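Local structure of porin (Rhodobacter capsulatus, 2POR) at residues G247-L252 / D259-G264; G84-V89 / N196-Y201; G279-N284 / M291-G296; G77-L82 / A151-Y156. The protein forms, as a homotrimer, outer-membrane channels that let small hydrophilic solutes up to about 0.6 kDa diffuse passively. All blocks are in the same frame, centred on the assembly; numbering follows the deposited sequence.

All four contacts reach the same closed sheet of 16 antiparallel strands. Contacts 1 and 3 are neighbouring hairpins of its wall, with centres about 14 Å apart; Y263 N and D283 O, 2.9 Å apart, join them. Contacts 2 and 4 bring the long insertion after strand 68-73 against the inner side of the wall. Contact 2 meets contact 1 where Y200 OH lies 2.6 Å from Q250 OE1, a probable hydrogen bond. The centres of contacts 2 and 4 are about 15 Å apart. The calcium ion bound by E80 of contact 4 lies close to contact 2 as well, about 4 Å from the D85 side chain. Contacts 3 and 4 lie farthest apart, about 30 Å between centres.

Contact 1: G247-L252 / D259-G264; sequences GYVQVL and DVTYYG. With C8E ((hydroxyethyloxy)tri(ethyloxy)octane), chain H.
Residues 247-252 and 259-264 run antiparallel, their axes 167° apart and 4.7 Å at closest approach. Y248, Q250 and L252 face G264, Y262 and V260 in hydrogen-bonded pairs. Each pair has two backbone bonds, and only G264 N to Y248 O is weak. V249-Y263 and V251-T261 are the non-hydrogen-bonded pairs between them.

Y248 folds back over the partner strand. Its CG sits between the backbone N and the carbonyl carbon (chi1 63°), and G264 N lies 3.5 Å above one face of the ring. A tyrosine laid over the glycine of its cross-strand pair is the aromatic rescue of glycine known from beta sheets. A water bridges Y248 OH and Y263 O and donates to the carbonyl.

The two strands form one beta hairpin of the 16-stranded porin barrel. The face with Y248, Q250 and Y262 looks inward. There Q250 CB makes a CH-pi contact over the Y262 ring, 3.8 Å from its centroid. The Q250 amide continues past the ring, with NE2 3.5 Å from Y262 CE2 and the two planes 38° apart. Beyond the ring the amide is fixed from both ends: OE1 bonds Y200 OH, and NE2 bonds the carbonyls of G99 and D101.

The other face carries V249, V251, T261 and Y263 and meets detergent. V249 CG2 touches T261 CG2 at 3.7 Å, while V249 CG1 lies 3.6 Å from detergent C11. The terminal O21 of the same molecule lies over the centre of the Y263 ring.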
loop_
_atom_site.group_PDB
_atom_site.type_symbol
_atom_site.label_atom_id
_atom_site.label_comp_id
_atom_site.label_asym_id
_atom_site.label_seq_id
_atom_site.Cartn_x
_atom_site.Cartn_y
_atom_site.Cartn_z
ATOM N N GLY A 247 -6.127 26.466 22.508
ATOM C CA GLY A 247 -7.033 25.520 23.107
ATOM C C GLY A 247 -8.397 25.710 22.522
ATOM O O GLY A 247 -8.599 26.653 21.755
ATOM N N TYR A 248 -9.347 24.850 22.892
ATOM C CA TYR A 248 -10.688 24.935 22.353
ATOM C C TYR A 248 -11.653 24.387 23.410
ATOM O O TYR A 248 -11.207 23.670 24.331
ATOM C CB TYR A 248 -10.806 24.096 21.061
ATOM C CG TYR A 248 -10.590 22.592 21.260
ATOM C CD1 TYR A 248 -11.670 21.809 21.639
ATOM C CD2 TYR A 248 -9.338 22.000 21.155
ATOM C CE1 TYR A 248 -11.500 20.460 21.914
ATOM C CE2 TYR A 248 -9.163 20.639 21.433
ATOM C CZ TYR A 248 -10.261 19.859 21.815
ATOM O OH TYR A 248 -10.162 18.495 22.112
ATOM N N VAL A 249 -12.942 24.668 23.277
ATOM C CA VAL A 249 -13.944 24.012 24.118
ATOM C C VAL A 249 -15.172 23.890 23.234
ATOM O O VAL A 249 -15.487 24.763 22.410
ATOM C CB VAL A 249 -14.215 24.833 25.423
ATOM C CG1 VAL A 249 -14.839 26.177 25.130
ATOM C CG2 VAL A 249 -15.147 24.020 26.311
ATOM N N GLN A 250 -15.820 22.728 23.290
ATOM C CA GLN A 250 -16.979 22.480 22.473
ATOM C C GLN A 250 -18.004 21.810 23.381
ATOM O O GLN A 250 -17.626 21.171 24.382
ATOM C CB GLN A 250 -16.720 21.494 21.348
ATOM C CG GLN A 250 -15.478 21.740 20.567
ATOM C CD GLN A 250 -15.556 21.051 19.236
ATOM O OE1 GLN A 250 -16.490 21.252 18.478
ATOM N NE2 GLN A 250 -14.620 20.204 18.866
ATOM N N VAL A 251 -19.281 22.005 23.071
ATOM C CA VAL A 251 -20.285 21.227 23.755
ATOM C C VAL A 251 -21.238 20.731 22.703
ATOM O O VAL A 251 -21.536 21.343 21.662
ATOM C CB VAL A 251 -21.065 22.003 24.922
ATOM C CG1 VAL A 251 -20.393 23.304 25.220
ATOM C CG2 VAL A 251 -22.522 22.128 24.623
ATOM N N LEU A 252 -21.647 19.495 23.004
ATOM C CA LEU A 252 -22.623 18.823 22.171
ATOM C C LEU A 252 -23.758 18.492 23.130
ATOM O O LEU A 252 -23.490 17.943 24.199
ATOM C CB LEU A 252 -22.020 17.573 21.615
ATOM C CG LEU A 252 -22.935 16.635 20.859
ATOM C CD1 LEU A 252 -23.597 17.307 19.669
ATOM C CD2 LEU A 252 -22.079 15.435 20.501
ATOM N N ASP A 259 -25.498 15.432 27.069
ATOM C CA ASP A 259 -24.676 16.553 26.665
ATOM C C ASP A 259 -23.260 16.244 27.109
ATOM O O ASP A 259 -23.044 15.398 27.982
ATOM C CB ASP A 259 -25.118 17.870 27.309
ATOM C CG ASP A 259 -25.227 17.886 28.834
ATOM O OD1 ASP A 259 -24.216 17.920 29.520
ATOM O OD2 ASP A 259 -26.344 17.867 29.338
ATOM N N VAL A 260 -22.265 16.867 26.491
ATOM C CA VAL A 260 -20.883 16.694 26.894
ATOM C C VAL A 260 -20.190 18.013 26.513
ATOM O O VAL A 260 -20.586 18.694 25.557
ATOM C CB VAL A 260 -20.297 15.442 26.146
ATOM C CG1 VAL A 260 -20.371 15.565 24.618
ATOM C CG2 VAL A 260 -18.878 15.247 26.645
ATOM N N THR A 261 -19.231 18.391 27.348
ATOM C CA THR A 261 -18.326 19.493 27.101
ATOM C C THR A 261 -16.950 18.831 27.042
ATOM O O THR A 261 -16.560 18.060 27.932
ATOM C CB THR A 261 -18.390 20.531 28.249
ATOM O OG1 THR A 261 -19.708 21.098 28.183
ATOM C CG2 THR A 261 -17.271 21.595 28.159
ATOM N N TYR A 262 -16.207 19.115 25.975
ATOM C CA TYR A 262 -14.904 18.508 25.747
ATOM C C TYR A 262 -13.972 19.642 25.316
ATOM O O TYR A 262 -14.399 20.650 24.732
ATOM C CB TYR A 262 -15.038 17.405 24.669
ATOM C CG TYR A 262 -15.847 17.647 23.389
ATOM C CD1 TYR A 262 -17.233 17.828 23.362
ATOM C CD2 TYR A 262 -15.170 17.617 22.181
ATOM C CE1 TYR A 262 -17.917 17.964 22.155
ATOM C CE2 TYR A 262 -15.849 17.745 20.965
ATOM C CZ TYR A 262 -17.215 17.915 20.956
ATOM O OH TYR A 262 -17.856 17.999 19.743
ATOM N N TYR A 263 -12.725 19.530 25.695
ATOM C CA TYR A 263 -11.813 20.631 25.501
ATOM C C TYR A 263 -10.367 20.131 25.440
ATOM O O TYR A 263 -10.061 18.985 25.785
ATOM C CB TYR A 263 -12.049 21.635 26.657
ATOM C CG TYR A 263 -11.665 21.043 27.989
ATOM C CD1 TYR A 263 -10.327 21.133 28.348
ATOM C CD2 TYR A 263 -12.602 20.355 28.744
ATOM C CE1 TYR A 263 -9.861 20.512 29.466
ATOM C CE2 TYR A 263 -12.141 19.724 29.876
ATOM C CZ TYR A 263 -10.777 19.806 30.211
ATOM O OH TYR A 263 -10.264 19.106 31.296
ATOM N N GLY A 264 -9.420 20.980 25.076
ATOM C CA GLY A 264 -8.016 20.633 24.981
ATOM C C GLY A 264 -7.203 21.925 24.957
ATOM O O GLY A 264 -7.707 23.008 24.621
HETATM C C1 C8E H . -21.799 32.411 15.291
HETATM C C2 C8E H . -20.855 31.936 16.392
HETATM C C3 C8E H . -21.500 31.888 17.767
HETATM C C4 C8E H . -20.641 31.057 18.751
HETATM C C5 C8E H . -21.114 31.147 20.209
HETATM C C6 C8E H . -20.566 30.105 21.191
HETATM C C7 C8E H . -19.090 30.206 21.536
HETATM C C8 C8E H . -18.872 29.820 23.002
HETATM O O9 C8E H . -19.204 28.516 23.523
HETATM C C10 C8E H . -18.122 27.894 24.257
HETATM C C11 C8E H . -18.336 26.841 25.376
HETATM O O12 C8E H . -19.001 27.122 26.620
HETATM C C13 C8E H . -18.126 27.525 27.686
HETATM C C14 C8E H . -18.313 26.894 29.079
HETATM O O15 C8E H . -17.886 25.556 29.404
HETATM C C16 C8E H . -16.981 25.538 30.537
HETATM C C17 C8E H . -16.372 24.261 31.198
HETATM O O18 C8E H . -15.344 23.429 30.595
HETATM C C19 C8E H . -14.049 23.489 31.212
HETATM C C20 C8E H . -12.949 24.251 30.490
HETATM O O21 C8E H . -11.704 24.154 31.174
HETATM O O HOH W 1 -11.247 16.687 23.937
#

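Contact 2: G84-V89 / N196-Y201; sequences GDLYEV and NVKAYY
The long loop that follows helix 78-83 folds into the barrel, as the third loop does in general porins, and its residues G84, D85 and L86 meet K198 and Y200 of strand 195-207 here. The two segments run across each other, the touching parts 104° apart. The nearest CA pair is L86 and K198, 6.6 Å apart, so the strand reaches the loop through its side chains, and the loop answers with L86 and a backbone carbonyl.

K198 points at the loop. Its CG is anti to the backbone N, and the chain then runs out straight until it bends at chi3 (-67°). This bend brings NZ to D85 O, where it donates a 2.8 Å hydrogen bond. NZ does not come in line with the carbonyl: it stands tilted 28° from the carbonyl plane. A second bond from NZ goes to F83 O. The ammonium thus holds two backbone carbonyls on either side of G84, the residue with positive phi at which the chain leaves the helix.

In the wall of the 16-stranded barrel, K198 and Y200 share the inward face of their strand, so both reach the loop. L86 lies against both. Its CD2 rests on the aliphatic part of K198, 4.0 Å from CD, with the two side chains oblique to each other. The same methyl sits at the edge of the Y200 ring, 4.3 Å from CD1.

D85 CB points away from the strand, and OD1 accepts from I102 N, farther along the same loop.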
loop_
_atom_site.group_PDB
_atom_site.type_symbol
_atom_site.label_atom_id
_atom_site.label_comp_id
_atom_site.label_asym_id
_atom_site.label_seq_id
_atom_site.Cartn_x
_atom_site.Cartn_y
_atom_site.Cartn_z
ATOM N N GLY A 84 -13.478 24.598 8.237
ATOM C CA GLY A 84 -12.464 23.807 8.912
ATOM C C GLY A 84 -12.777 23.402 10.355
ATOM O O GLY A 84 -13.935 23.302 10.771
ATOM N N ASP A 85 -11.728 23.145 11.123
ATOM C CA ASP A 85 -11.798 22.652 12.489
ATOM C C ASP A 85 -11.235 23.636 13.481
ATOM O O ASP A 85 -10.682 24.654 13.090
ATOM C CB ASP A 85 -11.025 21.317 12.606
ATOM C CG ASP A 85 -11.775 20.207 11.875
ATOM O OD1 ASP A 85 -13.002 20.164 11.904
ATOM O OD2 ASP A 85 -11.127 19.414 11.216
ATOM N N LEU A 86 -11.327 23.359 14.778
ATOM C CA LEU A 86 -10.810 24.226 15.814
ATOM C C LEU A 86 -9.341 23.867 15.969
ATOM O O LEU A 86 -8.847 22.919 15.320
ATOM C CB LEU A 86 -11.600 24.011 17.128
ATOM C CG LEU A 86 -13.103 24.252 17.101
ATOM C CD1 LEU A 86 -13.556 24.119 18.546
ATOM C CD2 LEU A 86 -13.513 25.639 16.575
ATOM N N TYR A 87 -8.618 24.614 16.799
ATOM C CA TYR A 87 -7.184 24.419 17.018
ATOM C C TYR A 87 -6.835 22.969 17.384
ATOM O O TYR A 87 -7.363 22.434 18.343
ATOM C CB TYR A 87 -6.704 25.376 18.140
ATOM C CG TYR A 87 -5.201 25.296 18.393
ATOM C CD1 TYR A 87 -4.286 25.761 17.450
ATOM C CD2 TYR A 87 -4.755 24.728 19.568
ATOM C CE1 TYR A 87 -2.929 25.644 17.702
ATOM C CE2 TYR A 87 -3.407 24.599 19.820
ATOM C CZ TYR A 87 -2.517 25.057 18.883
ATOM O OH TYR A 87 -1.181 24.872 19.131
ATOM N N GLU A 88 -5.900 22.337 16.683
ATOM C CA GLU A 88 -5.527 20.959 16.885
ATOM C C GLU A 88 -4.542 20.856 17.998
ATOM O O GLU A 88 -3.482 21.484 18.005
ATOM C CB GLU A 88 -4.960 20.419 15.579
ATOM C CG GLU A 88 -4.606 18.969 15.690
ATOM C CD GLU A 88 -4.184 18.310 14.386
ATOM O OE1 GLU A 88 -4.909 18.319 13.400
ATOM O OE2 GLU A 88 -3.115 17.728 14.365
ATOM N N VAL A 89 -4.913 20.039 18.961
ATOM C CA VAL A 89 -4.101 19.828 20.139
ATOM C C VAL A 89 -3.437 18.466 20.114
ATOM O O VAL A 89 -4.089 17.475 19.742
ATOM C CB VAL A 89 -5.017 19.992 21.376
ATOM C CG1 VAL A 89 -4.268 19.568 22.639
ATOM C CG2 VAL A 89 -5.495 21.442 21.466
ATOM N N ASN A 196 -5.687 33.732 16.422
ATOM C CA ASN A 196 -6.754 33.262 15.561
ATOM C C ASN A 196 -7.920 32.907 16.465
ATOM O O ASN A 196 -7.679 32.342 17.547
ATOM C CB ASN A 196 -6.292 32.038 14.835
ATOM C CG ASN A 196 -5.143 32.331 13.886
ATOM O OD1 ASN A 196 -5.322 32.967 12.846
ATOM N ND2 ASN A 196 -3.932 31.887 14.191
ATOM N N VAL A 197 -9.150 33.243 16.120
ATOM C CA VAL A 197 -10.283 32.897 16.944
ATOM C C VAL A 197 -11.243 32.239 15.978
ATOM O O VAL A 197 -11.384 32.710 14.851
ATOM C CB VAL A 197 -10.914 34.148 17.569
ATOM C CG1 VAL A 197 -12.139 33.771 18.385
ATOM C CG2 VAL A 197 -9.952 34.765 18.559
ATOM N N LYS A 198 -11.865 31.120 16.336
ATOM C CA LYS A 198 -12.825 30.450 15.472
ATOM C C LYS A 198 -13.948 30.062 16.440
ATOM O O LYS A 198 -13.688 29.685 17.600
ATOM C CB LYS A 198 -12.187 29.210 14.834
ATOM C CG LYS A 198 -13.166 28.617 13.833
ATOM C CD LYS A 198 -12.651 27.403 13.079
ATOM C CE LYS A 198 -11.518 27.825 12.164
ATOM N NZ LYS A 198 -11.052 26.745 11.301
ATOM N N ALA A 199 -15.184 30.209 15.981
ATOM C CA ALA A 199 -16.359 29.890 16.783
ATOM C C ALA A 199 -17.465 29.389 15.882
ATOM O O ALA A 199 -17.507 29.773 14.702
ATOM C CB ALA A 199 -16.894 31.110 17.495
ATOM N N TYR A 200 -18.365 28.513 16.351
ATOM C CA TYR A 200 -19.465 28.075 15.499
ATOM C C TYR A 200 -20.658 27.766 16.420
ATOM O O TYR A 200 -20.476 27.570 17.623
ATOM C CB TYR A 200 -19.096 26.803 14.696
ATOM C CG TYR A 200 -18.982 25.546 15.578
ATOM C CD1 TYR A 200 -17.837 25.280 16.323
ATOM C CD2 TYR A 200 -20.089 24.684 15.678
ATOM C CE1 TYR A 200 -17.795 24.169 17.170
ATOM C CE2 TYR A 200 -20.055 23.578 16.522
ATOM C CZ TYR A 200 -18.913 23.326 17.264
ATOM O OH TYR A 200 -18.918 22.224 18.110
ATOM N N TYR A 201 -21.822 27.674 15.837
ATOM C CA TYR A 201 -22.990 27.234 16.530
ATOM C C TYR A 201 -23.673 26.343 15.502
ATOM O O TYR A 201 -23.758 26.696 14.317
ATOM C CB TYR A 201 -23.828 28.453 16.897
ATOM C CG TYR A 201 -25.193 28.009 17.394
ATOM C CD1 TYR A 201 -25.300 27.602 18.709
ATOM C CD2 TYR A 201 -26.275 27.986 16.519
ATOM C CE1 TYR A 201 -26.515 27.158 19.166
ATOM C CE2 TYR A 201 -27.492 27.536 16.975
ATOM C CZ TYR A 201 -27.590 27.131 18.299
ATOM O OH TYR A 201 -28.805 26.678 18.784
#

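Contact 3: G279-N284 / M291-G296; sequences GGIADN and MVADLG. With C8E ((hydroxyethyloxy)tri(ethyloxy)octane), chain F.
I281 is unusually tight against strand 292-296: its CD1 stands 3.4 Å from A293 CB, closer than normal carbon packing. Its first torsion is -127°, well off a staggered position, so the exact place of CD1 is somewhat doubtful. One bond back on the same branch, CG1 meets M291 SD, also at 3.4 Å. M291 reaches across to it by a chain that runs extended and turns at chi3. On the way its CG passes 3.4 Å from A282 O.

The axes of the two short strand segments run 176° apart, an antiparallel ladder. G280 pairs with D294 and A282 with V292, each by two hydrogen bonds. This is the last hairpin of the porin barrel. Strand 292-300 goes on to pair with strand 2-14, A293 with Y14 and L295 with V12, which closes the sheet.

On the face of I281 and A293 a detergent tail lies against the wall. Its C4 is 3.7 Å from I281 CD1 and 3.6 Å from G280 N, and the L295 side chain packs beside it farther along.

The opposite face bears A282, V292 and D294. A282 CB touches V292 CG2 at 3.8 Å. D294 leans over G280, which has no side chain there, with OD1 3.6 Å from G280 N. Its carboxylate is held by the inward loop, OD1 by Y91 N and OD2 by T92 OG1.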
loop_
_atom_site.group_PDB
_atom_site.type_symbol
_atom_site.label_atom_id
_atom_site.label_comp_id
_atom_site.label_asym_id
_atom_site.label_seq_id
_atom_site.Cartn_x
_atom_site.Cartn_y
_atom_site.Cartn_z
ATOM N N GLY A 279 2.928 19.257 22.375
ATOM C CA GLY A 279 2.393 18.509 23.502
ATOM C C GLY A 279 1.027 19.073 23.817
ATOM O O GLY A 279 0.702 20.187 23.383
ATOM N N GLY A 280 0.164 18.373 24.545
ATOM C CA GLY A 280 -1.169 18.883 24.817
ATOM C C GLY A 280 -1.890 17.985 25.811
ATOM O O GLY A 280 -1.387 16.929 26.195
ATOM N N ILE A 281 -3.050 18.449 26.191
ATOM C CA ILE A 281 -3.865 17.827 27.203
ATOM C C ILE A 281 -5.274 17.888 26.630
ATOM O O ILE A 281 -5.626 18.864 25.955
ATOM C CB ILE A 281 -3.558 18.686 28.490
ATOM C CG1 ILE A 281 -3.162 17.679 29.471
ATOM C CG2 ILE A 281 -4.650 19.574 29.061
ATOM C CD1 ILE A 281 -1.660 17.449 29.387
ATOM N N ALA A 282 -6.122 16.863 26.807
ATOM C CA ALA A 282 -7.498 16.938 26.330
ATOM C C ALA A 282 -8.394 16.099 27.260
ATOM O O ALA A 282 -7.961 15.108 27.879
ATOM C CB ALA A 282 -7.649 16.378 24.918
ATOM N N ASP A 283 -9.657 16.502 27.370
ATOM C CA ASP A 283 -10.621 15.805 28.205
ATOM C C ASP A 283 -12.050 16.169 27.898
ATOM O O ASP A 283 -12.353 16.977 27.007
ATOM C CB ASP A 283 -10.330 16.127 29.648
ATOM C CG ASP A 283 -10.764 15.053 30.631
ATOM O OD1 ASP A 283 -11.322 13.994 30.275
ATOM O OD2 ASP A 283 -10.492 15.322 31.790
ATOM N N ASN A 284 -12.968 15.516 28.594
ATOM C CA ASN A 284 -14.342 15.949 28.509
ATOM C C ASN A 284 -14.866 15.738 29.917
ATOM O O ASN A 284 -14.197 15.174 30.782
ATOM C CB ASN A 284 -15.162 15.122 27.504
ATOM C CG ASN A 284 -15.207 13.644 27.789
ATOM O OD1 ASN A 284 -15.412 13.191 28.915
ATOM N ND2 ASN A 284 -14.982 12.821 26.792
ATOM N N MET A 291 -8.106 12.296 31.708
ATOM C CA MET A 291 -7.461 13.167 30.741
ATOM C C MET A 291 -6.399 12.418 29.944
ATOM O O MET A 291 -5.602 11.667 30.556
ATOM C CB MET A 291 -6.823 14.277 31.506
ATOM C CG MET A 291 -6.185 15.394 30.717
ATOM S SD MET A 291 -5.241 16.383 31.900
ATOM C CE MET A 291 -3.917 15.257 32.254
ATOM N N VAL A 292 -6.438 12.625 28.607
ATOM C CA VAL A 292 -5.382 12.122 27.719
ATOM C C VAL A 292 -4.330 13.246 27.546
ATOM O O VAL A 292 -4.601 14.437 27.778
ATOM C CB VAL A 292 -5.943 11.686 26.317
ATOM C CG1 VAL A 292 -6.821 10.492 26.574
ATOM C CG2 VAL A 292 -6.714 12.766 25.589
ATOM N N ALA A 293 -3.096 12.923 27.206
ATOM C CA ALA A 293 -2.037 13.911 27.061
ATOM C C ALA A 293 -0.980 13.344 26.126
ATOM O O ALA A 293 -0.935 12.116 25.921
ATOM C CB ALA A 293 -1.361 14.187 28.399
ATOM N N ASP A 294 -0.103 14.158 25.517
ATOM C CA ASP A 294 1.027 13.598 24.785
ATOM C C ASP A 294 2.169 14.597 24.729
ATOM O O ASP A 294 1.943 15.775 25.070
ATOM C CB ASP A 294 0.596 13.206 23.380
ATOM C CG ASP A 294 0.228 14.301 22.389
ATOM O OD1 ASP A 294 0.659 15.446 22.469
ATOM O OD2 ASP A 294 -0.508 13.983 21.472
ATOM N N LEU A 295 3.339 14.148 24.304
ATOM C CA LEU A 295 4.483 15.018 24.166
ATOM C C LEU A 295 5.388 14.376 23.155
ATOM O O LEU A 295 5.826 13.234 23.337
ATOM C CB LEU A 295 5.208 15.158 25.495
ATOM C CG LEU A 295 6.482 16.070 25.425
ATOM C CD1 LEU A 295 6.100 17.505 25.066
ATOM C CD2 LEU A 295 7.174 16.110 26.756
ATOM N N GLY A 296 5.698 15.061 22.054
ATOM C CA GLY A 296 6.585 14.468 21.077
ATOM C C GLY A 296 7.042 15.509 20.072
ATOM O O GLY A 296 6.962 16.710 20.339
HETATM C C1 C8E F . 0.220 21.905 27.886
HETATM C C2 C8E F . 1.212 21.194 26.945
HETATM C C3 C8E F . 2.103 20.109 27.571
HETATM C C4 C8E F . 1.458 18.750 27.872
HETATM C C5 C8E F . 2.578 17.840 28.359
HETATM C C6 C8E F . 2.094 16.518 28.923
HETATM C C7 C8E F . 3.137 15.913 29.881
HETATM C C8 C8E F . 4.219 15.040 29.227
HETATM O O9 C8E F . 5.482 14.817 29.906
HETATM C C10 C8E F . 5.671 13.580 30.636
HETATM C C11 C8E F . 6.499 12.390 30.112
HETATM O O12 C8E F . 6.886 11.413 31.096
HETATM C C13 C8E F . 6.162 10.166 31.078
HETATM C C14 C8E F . 6.864 8.786 31.097
HETATM O O15 C8E F . 7.499 8.191 29.943
HETATM C C16 C8E F . 6.964 6.894 29.629
HETATM C C17 C8E F . 7.726 5.966 28.696
HETATM O O18 C8E F . 7.190 4.680 28.396
HETATM C C19 C8E F . 8.152 3.673 28.716
HETATM C C20 C8E F . 7.937 2.835 29.973
HETATM O O21 C8E F . 9.022 1.962 30.286
#

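Contact 4: G77-L82 / A151-Y156; sequences GASEAL and AVAAAY. With CA (calcium ion), chain B.
L82 lies on the short helix 78-83, which is tucked inside the porin barrel against strand 148-158 of its wall. Its CB is 4.8 Å from A153 CB, still clear of the strand. CG comes to 4.4 Å from the same methyl. CG is anti to the carbonyl carbon (chi1 -55°), and CD1 then continues anti to CA (chi2 -170°), which drives this methyl out of the helix and onto the strand. CD1 meets A153 O at 3.6 Å and A153 CB at 3.9 Å, and it also brushes A155 CB. CD2 branches away from the strand.

The helix and strand run in roughly the same direction, 29° apart. Their axes come within 7.1 Å, which is close for a helix on a sheet. Small residues permit it: A151, A153 and A155 all point inward, and the helix offers A78 and S79. A78 CB touches A151 CB at 3.9 Å. A153 CB sits against the first turn, near A78 O and S79 CA. No hydrogen bond crosses the contact. The polar groups find partners elsewhere: S79 OG bonds E185, and A78 N bonds S133 OG.

The E80 side chain extends away from the strand to a calcium ion. Four waters and D108 complete the site, and E80 binds with both carboxylate oxygens, OE1 and OE2 each 2.5 Å from the calcium.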
loop_
_atom_site.group_PDB
_atom_site.type_symbol
_atom_site.label_atom_id
_atom_site.label_comp_id
_atom_site.label_asym_id
_atom_site.label_seq_id
_atom_site.Cartn_x
_atom_site.Cartn_y
_atom_site.Cartn_z
ATOM N N GLY A 77 -17.271 17.799 3.179
ATOM C CA GLY A 77 -18.558 18.301 2.751
ATOM C C GLY A 77 -18.440 19.833 2.663
ATOM O O GLY A 77 -17.452 20.382 3.177
ATOM N N ALA A 78 -19.416 20.521 2.064
ATOM C CA ALA A 78 -19.387 21.971 1.840
ATOM C C ALA A 78 -19.087 22.835 3.034
ATOM O O ALA A 78 -18.220 23.713 2.957
ATOM C CB ALA A 78 -20.689 22.383 1.292
ATOM N N SER A 79 -19.692 22.615 4.209
ATOM C CA SER A 79 -19.390 23.403 5.381
ATOM C C SER A 79 -17.980 23.209 5.896
ATOM O O SER A 79 -17.298 24.195 6.196
ATOM C CB SER A 79 -20.363 23.081 6.518
ATOM O OG SER A 79 -21.687 23.196 6.021
ATOM N N GLU A 80 -17.486 21.977 6.024
ATOM C CA GLU A 80 -16.148 21.737 6.508
ATOM C C GLU A 80 -15.143 22.342 5.508
ATOM O O GLU A 80 -14.178 22.928 5.990
ATOM C CB GLU A 80 -15.928 20.256 6.622
ATOM C CG GLU A 80 -14.635 20.033 7.360
ATOM C CD GLU A 80 -14.362 18.646 7.885
ATOM O OE1 GLU A 80 -15.216 17.768 7.845
ATOM O OE2 GLU A 80 -13.283 18.418 8.425
ATOM N N ALA A 81 -15.394 22.227 4.196
ATOM C CA ALA A 81 -14.556 22.772 3.117
ATOM C C ALA A 81 -14.379 24.290 3.344
ATOM O O ALA A 81 -13.261 24.801 3.202
ATOM C CB ALA A 81 -15.214 22.544 1.759
ATOM N N LEU A 82 -15.393 25.045 3.783
ATOM C CA LEU A 82 -15.205 26.462 4.067
ATOM C C LEU A 82 -14.786 26.802 5.474
ATOM O O LEU A 82 -13.994 27.736 5.612
ATOM C CB LEU A 82 -16.481 27.257 3.743
ATOM C CG LEU A 82 -17.029 27.097 2.334
ATOM C CD1 LEU A 82 -18.116 28.108 2.065
ATOM C CD2 LEU A 82 -15.903 27.246 1.348
ATOM N N ALA A 151 -24.902 19.168 1.193
ATOM C CA ALA A 151 -24.681 20.342 2.021
ATOM C C ALA A 151 -24.375 21.511 1.079
ATOM O O ALA A 151 -24.031 21.315 -0.115
ATOM C CB ALA A 151 -23.499 20.161 2.942
ATOM N N VAL A 152 -24.627 22.698 1.592
ATOM C CA VAL A 152 -24.357 23.929 0.861
ATOM C C VAL A 152 -23.798 24.877 1.936
ATOM O O VAL A 152 -24.172 24.794 3.117
ATOM C CB VAL A 152 -25.687 24.510 0.152
ATOM C CG1 VAL A 152 -26.207 23.526 -0.888
ATOM C CG2 VAL A 152 -26.771 24.789 1.181
ATOM N N ALA A 153 -22.828 25.747 1.623
ATOM C CA ALA A 153 -22.300 26.702 2.594
ATOM C C ALA A 153 -21.808 27.959 1.850
ATOM O O ALA A 153 -21.453 27.869 0.660
ATOM C CB ALA A 153 -21.137 26.075 3.359
ATOM N N ALA A 154 -21.801 29.115 2.489
ATOM C CA ALA A 154 -21.309 30.344 1.878
ATOM C C ALA A 154 -20.545 31.090 2.921
ATOM O O ALA A 154 -20.826 30.952 4.109
ATOM C CB ALA A 154 -22.419 31.226 1.425
ATOM N N ALA A 155 -19.517 31.849 2.566
ATOM C CA ALA A 155 -18.765 32.613 3.540
ATOM C C ALA A 155 -18.407 33.957 2.892
ATOM O O ALA A 155 -18.401 34.127 1.667
ATOM C CB ALA A 155 -17.452 31.920 3.921
ATOM N N TYR A 156 -18.129 34.907 3.750
ATOM C CA TYR A 156 -17.748 36.229 3.351
ATOM C C TYR A 156 -16.658 36.742 4.290
ATOM O O TYR A 156 -16.762 36.730 5.524
ATOM C CB TYR A 156 -19.014 37.081 3.380
ATOM C CG TYR A 156 -18.741 38.531 2.983
ATOM C CD1 TYR A 156 -18.390 38.834 1.673
ATOM C CD2 TYR A 156 -18.800 39.529 3.959
ATOM C CE1 TYR A 156 -18.089 40.144 1.352
ATOM C CE2 TYR A 156 -18.503 40.841 3.637
ATOM C CZ TYR A 156 -18.145 41.130 2.330
ATOM O OH TYR A 156 -17.824 42.435 1.992
HETATM CA CA CA B . -14.112 16.467 9.705
HETATM O O HOH W 2 -11.981 16.860 10.545
HETATM O O HOH W 3 -14.557 18.111 11.227
HETATM O O HOH W 4 -16.400 15.731 10.027
HETATM O O HOH W 5 -13.877 15.002 11.560
#